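Long-range contact in cytoplasmic Protein STM1381 (Salmonella enterica subsp. enterica serovar Typhimurium, PDB 3SOZ), which is of unknown function but belongs to a putative glutamine amidotransferase family of the class I glutaminase clan: residues L203-F216 and A236-K248. Residues are numbered along the deposited sequence; the frame is centred on the assembly and turned at random.
Sequences LVMGTYHKGKVCCF and ATFWCNVLHTIKK
Lys-212 reaches the C-terminal end of the chain with its ammonium group: NZ donates a hydrogen bond to Lys-247 O at 2.8 Å, the donor lying off the carbonyl plane. NZ also makes a salt bridge at 3.3 Å with OXT of the terminal carboxylate of Lys-248. The last side-chain torsion bends the otherwise extended Lys-212 chain (chi4 71°), whose aliphatic part runs past Thr-245 O. The methyl CG2 of Ile-246 sits against Lys-212 CB and, further along strand 211-216, Cys-214 CB; Met-205, a selenomethionine, brings CE from the neighbouring strand to within 3.5 Å of that methyl. Helix 236-246 thus packs on a beta hairpin, closed by a type II' turn from Tyr-208 to Gly-211, and runs at 151°, roughly antiparallel, to strand 211-216. This strand ends the parallel run of the central sheet, beside strand 113-117, consistent with the alpha/beta core of class I glutamine amidotransferase-like domains. Cys-214 SG meets Val-242 CG1 at 3.6 Å. Beyond it an aromatic cluster forms on Phe-216: Trp-239 directs the edge of its six-membered ring at the Phe-216 face, planes at 75°, with CH2 above the rim, and the edge of Phe-238 points, offset, toward the face of Phe-216, ring centroids 5.8 Å apart. Leu-203 CD1 abuts the Phe-238 edge.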
loop_
_atom_site.group_PDB
_atom_site.type_symbol
_atom_site.label_atom_id
_atom_site.label_comp_id
_atom_site.label_asym_id
_atom_site.label_seq_id
_atom_site.Cartn_x
_atom_site.Cartn_y
_atom_site.Cartn_z
ATOM N N LEU A 203 -21.797 13.149 3.670
ATOM C CA LEU A 203 -23.025 12.471 3.258
ATOM C C LEU A 203 -23.244 12.898 1.845
ATOM O O LEU A 203 -23.460 14.067 1.577
ATOM C CB LEU A 203 -24.213 12.924 4.084
ATOM C CG LEU A 203 -25.109 11.816 4.620
ATOM C CD1 LEU A 203 -26.475 12.369 4.959
ATOM C CD2 LEU A 203 -25.214 10.659 3.637
ATOM N N VAL A 204 -23.107 11.965 0.923
ATOM C CA VAL A 204 -23.258 12.290 -0.469
ATOM C C VAL A 204 -24.335 11.417 -1.052
ATOM O O VAL A 204 -24.364 10.184 -0.855
ATOM C CB VAL A 204 -21.940 12.166 -1.229
ATOM C CG1 VAL A 204 -22.120 12.491 -2.685
ATOM C CG2 VAL A 204 -20.952 13.094 -0.631
HETATM N N MSE A 205 -25.238 12.101 -1.747
HETATM C CA MSE A 205 -26.339 11.466 -2.433
HETATM C C MSE A 205 -26.143 11.511 -3.921
HETATM O O MSE A 205 -25.548 12.447 -4.472
HETATM C CB MSE A 205 -27.616 12.181 -2.095
HETATM C CG MSE A 205 -28.686 11.238 -1.816
HETATM SE SE MSE A 205 -28.378 10.683 -0.012
HETATM C CE MSE A 205 -29.420 9.021 -0.123
ATOM N N GLY A 206 -26.653 10.498 -4.588
ATOM C CA GLY A 206 -26.486 10.426 -6.040
ATOM C C GLY A 206 -27.440 9.417 -6.620
ATOM O O GLY A 206 -28.273 8.879 -5.894
ATOM N N THR A 207 -27.305 9.153 -7.915
ATOM C CA THR A 207 -28.195 8.215 -8.614
ATOM C C THR A 207 -27.352 7.422 -9.616
ATOM O O THR A 207 -26.395 7.977 -10.198
ATOM C CB THR A 207 -29.352 8.940 -9.440
ATOM O OG1 THR A 207 -28.767 9.751 -10.487
ATOM C CG2 THR A 207 -30.280 9.774 -8.530
ATOM N N TYR A 208 -27.722 6.160 -9.840
ATOM C CA TYR A 208 -27.052 5.366 -10.847
ATOM C C TYR A 208 -28.083 4.692 -11.791
ATOM O O TYR A 208 -28.716 3.664 -11.452
ATOM C CB TYR A 208 -26.040 4.392 -10.202
ATOM C CG TYR A 208 -25.249 3.564 -11.198
ATOM C CD1 TYR A 208 -24.316 4.156 -12.070
ATOM C CD2 TYR A 208 -25.418 2.183 -11.255
ATOM C CE1 TYR A 208 -23.585 3.376 -12.988
ATOM C CE2 TYR A 208 -24.703 1.405 -12.159
ATOM C CZ TYR A 208 -23.795 2.001 -13.019
ATOM O OH TYR A 208 -23.106 1.175 -13.903
ATOM N N HIS A 209 -28.242 5.302 -12.970
ATOM C CA HIS A 209 -29.408 5.076 -13.833
ATOM C C HIS A 209 -30.679 5.095 -12.991
ATOM O O HIS A 209 -30.980 6.118 -12.392
ATOM C CB HIS A 209 -29.255 3.802 -14.664
ATOM C CG HIS A 209 -28.002 3.775 -15.483
ATOM N ND1 HIS A 209 -27.662 4.790 -16.355
ATOM C CD2 HIS A 209 -27.001 2.863 -15.559
ATOM C CE1 HIS A 209 -26.506 4.506 -16.933
ATOM N NE2 HIS A 209 -26.085 3.339 -16.472
ATOM N N LYS A 210 -31.395 3.980 -12.895
ATOM C CA LYS A 210 -32.695 3.987 -12.192
ATOM C C LYS A 210 -32.577 3.959 -10.675
ATOM O O LYS A 210 -33.600 4.026 -9.979
ATOM C CB LYS A 210 -33.630 2.852 -12.655
ATOM C CG LYS A 210 -33.988 2.861 -14.144
ATOM C CD LYS A 210 -35.055 1.803 -14.502
ATOM C CE LYS A 210 -35.755 2.176 -15.841
ATOM N NZ LYS A 210 -36.820 1.217 -16.296
ATOM N N GLY A 211 -31.341 3.878 -10.169
ATOM C CA GLY A 211 -31.097 3.654 -8.740
ATOM C C GLY A 211 -30.537 4.797 -7.924
ATOM O O GLY A 211 -29.835 5.673 -8.450
ATOM N N LYS A 212 -30.841 4.763 -6.627
ATOM C CA LYS A 212 -30.309 5.734 -5.656
ATOM C C LYS A 212 -29.085 5.239 -4.835
ATOM O O LYS A 212 -29.120 4.159 -4.221
ATOM C CB LYS A 212 -31.443 6.146 -4.723
ATOM C CG LYS A 212 -32.666 6.650 -5.492
ATOM C CD LYS A 212 -33.781 7.200 -4.570
ATOM C CE LYS A 212 -35.173 7.036 -5.209
ATOM N NZ LYS A 212 -35.648 5.590 -5.271
ATOM N N VAL A 213 -28.015 6.031 -4.819
ATOM C CA VAL A 213 -26.784 5.679 -4.085
ATOM C C VAL A 213 -26.484 6.642 -2.964
ATOM O O VAL A 213 -26.667 7.851 -3.093
ATOM C CB VAL A 213 -25.489 5.672 -4.971
ATOM C CG1 VAL A 213 -24.443 4.714 -4.389
ATOM C CG2 VAL A 213 -25.781 5.273 -6.370
ATOM N N CYS A 214 -25.950 6.106 -1.878
ATOM C CA CYS A 214 -25.516 6.945 -0.780
ATOM C C CYS A 214 -24.162 6.484 -0.191
ATOM O O CYS A 214 -23.924 5.287 0.019
ATOM C CB CYS A 214 -26.619 6.984 0.273
ATOM S SG CYS A 214 -26.265 7.956 1.714
ATOM N N CYS A 215 -23.288 7.462 0.032
ATOM C CA CYS A 215 -22.013 7.288 0.689
ATOM C C CYS A 215 -21.986 8.071 1.975
ATOM O O CYS A 215 -22.282 9.264 2.000
ATOM C CB CYS A 215 -20.911 7.812 -0.186
ATOM S SG CYS A 215 -20.724 6.796 -1.608
ATOM N N PHE A 216 -21.628 7.387 3.046
ATOM C CA PHE A 216 -21.413 8.020 4.317
ATOM C C PHE A 216 -19.929 7.826 4.630
ATOM O O PHE A 216 -19.444 6.691 4.647
ATOM C CB PHE A 216 -22.337 7.396 5.385
ATOM C CG PHE A 216 -22.129 7.960 6.743
ATOM C CD1 PHE A 216 -22.664 9.197 7.083
ATOM C CD2 PHE A 216 -21.328 7.298 7.664
ATOM C CE1 PHE A 216 -22.423 9.744 8.343
ATOM C CE2 PHE A 216 -21.093 7.839 8.918
ATOM C CZ PHE A 216 -21.635 9.057 9.256
ATOM N N ALA A 236 -30.510 6.430 15.466
ATOM C CA ALA A 236 -31.380 5.433 14.800
ATOM C C ALA A 236 -32.190 6.009 13.610
ATOM O O ALA A 236 -32.090 5.548 12.470
ATOM C CB ALA A 236 -32.298 4.769 15.813
ATOM N N THR A 237 -32.953 7.053 13.883
ATOM C CA THR A 237 -33.711 7.736 12.861
ATOM C C THR A 237 -32.806 8.165 11.705
ATOM O O THR A 237 -33.217 8.168 10.537
ATOM C CB THR A 237 -34.432 8.973 13.470
ATOM O OG1 THR A 237 -35.355 8.522 14.471
ATOM C CG2 THR A 237 -35.181 9.766 12.400
ATOM N N PHE A 238 -31.578 8.542 12.016
ATOM C CA PHE A 238 -30.743 9.032 10.958
ATOM C C PHE A 238 -30.510 7.950 9.904
ATOM O O PHE A 238 -30.491 8.249 8.714
ATOM C CB PHE A 238 -29.416 9.544 11.483
ATOM C CG PHE A 238 -28.368 9.637 10.437
ATOM C CD1 PHE A 238 -28.322 10.733 9.586
ATOM C CD2 PHE A 238 -27.427 8.619 10.288
ATOM C CE1 PHE A 238 -27.349 10.833 8.605
ATOM C CE2 PHE A 238 -26.447 8.703 9.297
ATOM C CZ PHE A 238 -26.401 9.815 8.458
ATOM N N TRP A 239 -30.314 6.706 10.341
ATOM C CA TRP A 239 -30.012 5.629 9.400
ATOM C C TRP A 239 -31.285 5.169 8.705
ATOM O O TRP A 239 -31.316 5.014 7.483
ATOM C CB TRP A 239 -29.282 4.469 10.085
ATOM C CG TRP A 239 -27.881 4.825 10.541
ATOM C CD1 TRP A 239 -27.442 4.977 11.827
ATOM C CD2 TRP A 239 -26.743 5.078 9.704
ATOM N NE1 TRP A 239 -26.113 5.319 11.843
ATOM C CE2 TRP A 239 -25.659 5.383 10.552
ATOM C CE3 TRP A 239 -26.537 5.073 8.323
ATOM C CZ2 TRP A 239 -24.385 5.668 10.060
ATOM C CZ3 TRP A 239 -25.276 5.363 7.834
ATOM C CH2 TRP A 239 -24.216 5.664 8.700
ATOM N N CYS A 240 -32.350 4.985 9.476
ATOM C CA CYS A 240 -33.640 4.727 8.893
ATOM C C CYS A 240 -33.950 5.728 7.767
ATOM O O CYS A 240 -34.287 5.319 6.654
ATOM C CB CYS A 240 -34.707 4.712 9.978
ATOM S SG CYS A 240 -34.580 3.230 11.077
ATOM N N ASN A 241 -33.788 7.020 8.016
ATOM C CA ASN A 241 -34.009 7.990 6.955
ATOM C C ASN A 241 -33.104 7.778 5.765
ATOM O O ASN A 241 -33.526 8.011 4.636
ATOM C CB ASN A 241 -33.779 9.415 7.431
ATOM C CG ASN A 241 -35.015 10.052 8.076
ATOM O OD1 ASN A 241 -35.718 9.451 8.884
ATOM N ND2 ASN A 241 -35.242 11.317 7.741
ATOM N N VAL A 242 -31.853 7.379 5.996
ATOM C CA VAL A 242 -30.897 7.215 4.905
ATOM C C VAL A 242 -31.401 6.103 3.983
ATOM O O VAL A 242 -31.358 6.195 2.744
ATOM C CB VAL A 242 -29.482 6.833 5.431
ATOM C CG1 VAL A 242 -28.459 6.795 4.276
ATOM C CG2 VAL A 242 -29.020 7.815 6.469
ATOM N N LEU A 243 -31.864 5.047 4.631
ATOM C CA LEU A 243 -32.375 3.879 3.964
ATOM C C LEU A 243 -33.666 4.202 3.218
ATOM O O LEU A 243 -33.713 4.085 2.005
ATOM C CB LEU A 243 -32.560 2.761 4.985
ATOM C CG LEU A 243 -31.492 1.657 5.029
ATOM C CD1 LEU A 243 -30.145 2.062 4.432
ATOM C CD2 LEU A 243 -31.324 1.207 6.447
ATOM N N HIS A 244 -34.703 4.646 3.924
ATOM C CA HIS A 244 -35.898 5.138 3.232
ATOM C C HIS A 244 -35.548 6.063 2.049
ATOM O O HIS A 244 -36.089 5.898 0.972
ATOM C CB HIS A 244 -36.929 5.762 4.194
ATOM C CG HIS A 244 -37.585 4.766 5.112
ATOM N ND1 HIS A 244 -37.668 4.948 6.481
ATOM C CD2 HIS A 244 -38.183 3.575 4.858
ATOM C CE1 HIS A 244 -38.296 3.919 7.027
ATOM N NE2 HIS A 244 -38.619 3.071 6.063
ATOM N N THR A 245 -34.611 6.980 2.213
ATOM C CA THR A 245 -34.218 7.834 1.089
ATOM C C THR A 245 -33.766 7.063 -0.166
ATOM O O THR A 245 -34.041 7.498 -1.290
ATOM C CB THR A 245 -33.142 8.822 1.502
ATOM O OG1 THR A 245 -33.543 9.429 2.728
ATOM C CG2 THR A 245 -32.930 9.893 0.457
ATOM N N ILE A 246 -33.088 5.927 0.014
ATOM C CA ILE A 246 -32.662 5.111 -1.140
ATOM C C ILE A 246 -33.584 3.934 -1.512
ATOM O O ILE A 246 -33.253 3.180 -2.430
ATOM C CB ILE A 246 -31.188 4.576 -1.032
ATOM C CG1 ILE A 246 -31.001 3.707 0.203
ATOM C CG2 ILE A 246 -30.183 5.693 -1.088
ATOM C CD1 ILE A 246 -29.825 2.794 0.077
ATOM N N LYS A 247 -34.716 3.774 -0.820
ATOM C CA LYS A 247 -35.690 2.718 -1.164
ATOM C C LYS A 247 -36.031 2.719 -2.661
ATOM O O LYS A 247 -36.341 3.772 -3.245
ATOM C CB LYS A 247 -36.973 2.814 -0.326
ATOM C CG LYS A 247 -37.833 1.560 -0.375
ATOM C CD LYS A 247 -39.261 1.855 0.040
ATOM C CE LYS A 247 -40.114 0.581 0.089
ATOM N NZ LYS A 247 -41.473 0.830 0.682
ATOM N N LYS A 248 -35.968 1.528 -3.262
ATOM C CA LYS A 248 -36.005 1.387 -4.730
ATOM C C LYS A 248 -37.355 1.749 -5.430
ATOM O O LYS A 248 -38.247 0.920 -5.694
ATOM C CB LYS A 248 -35.425 0.025 -5.187
ATOM C CG LYS A 248 -36.318 -1.210 -5.067
ATOM C CD LYS A 248 -36.032 -2.169 -6.253
ATOM C CE LYS A 248 -36.380 -3.624 -5.932
ATOM N NZ LYS A 248 -35.411 -4.530 -6.626
ATOM O OXT LYS A 248 -37.568 2.932 -5.757
#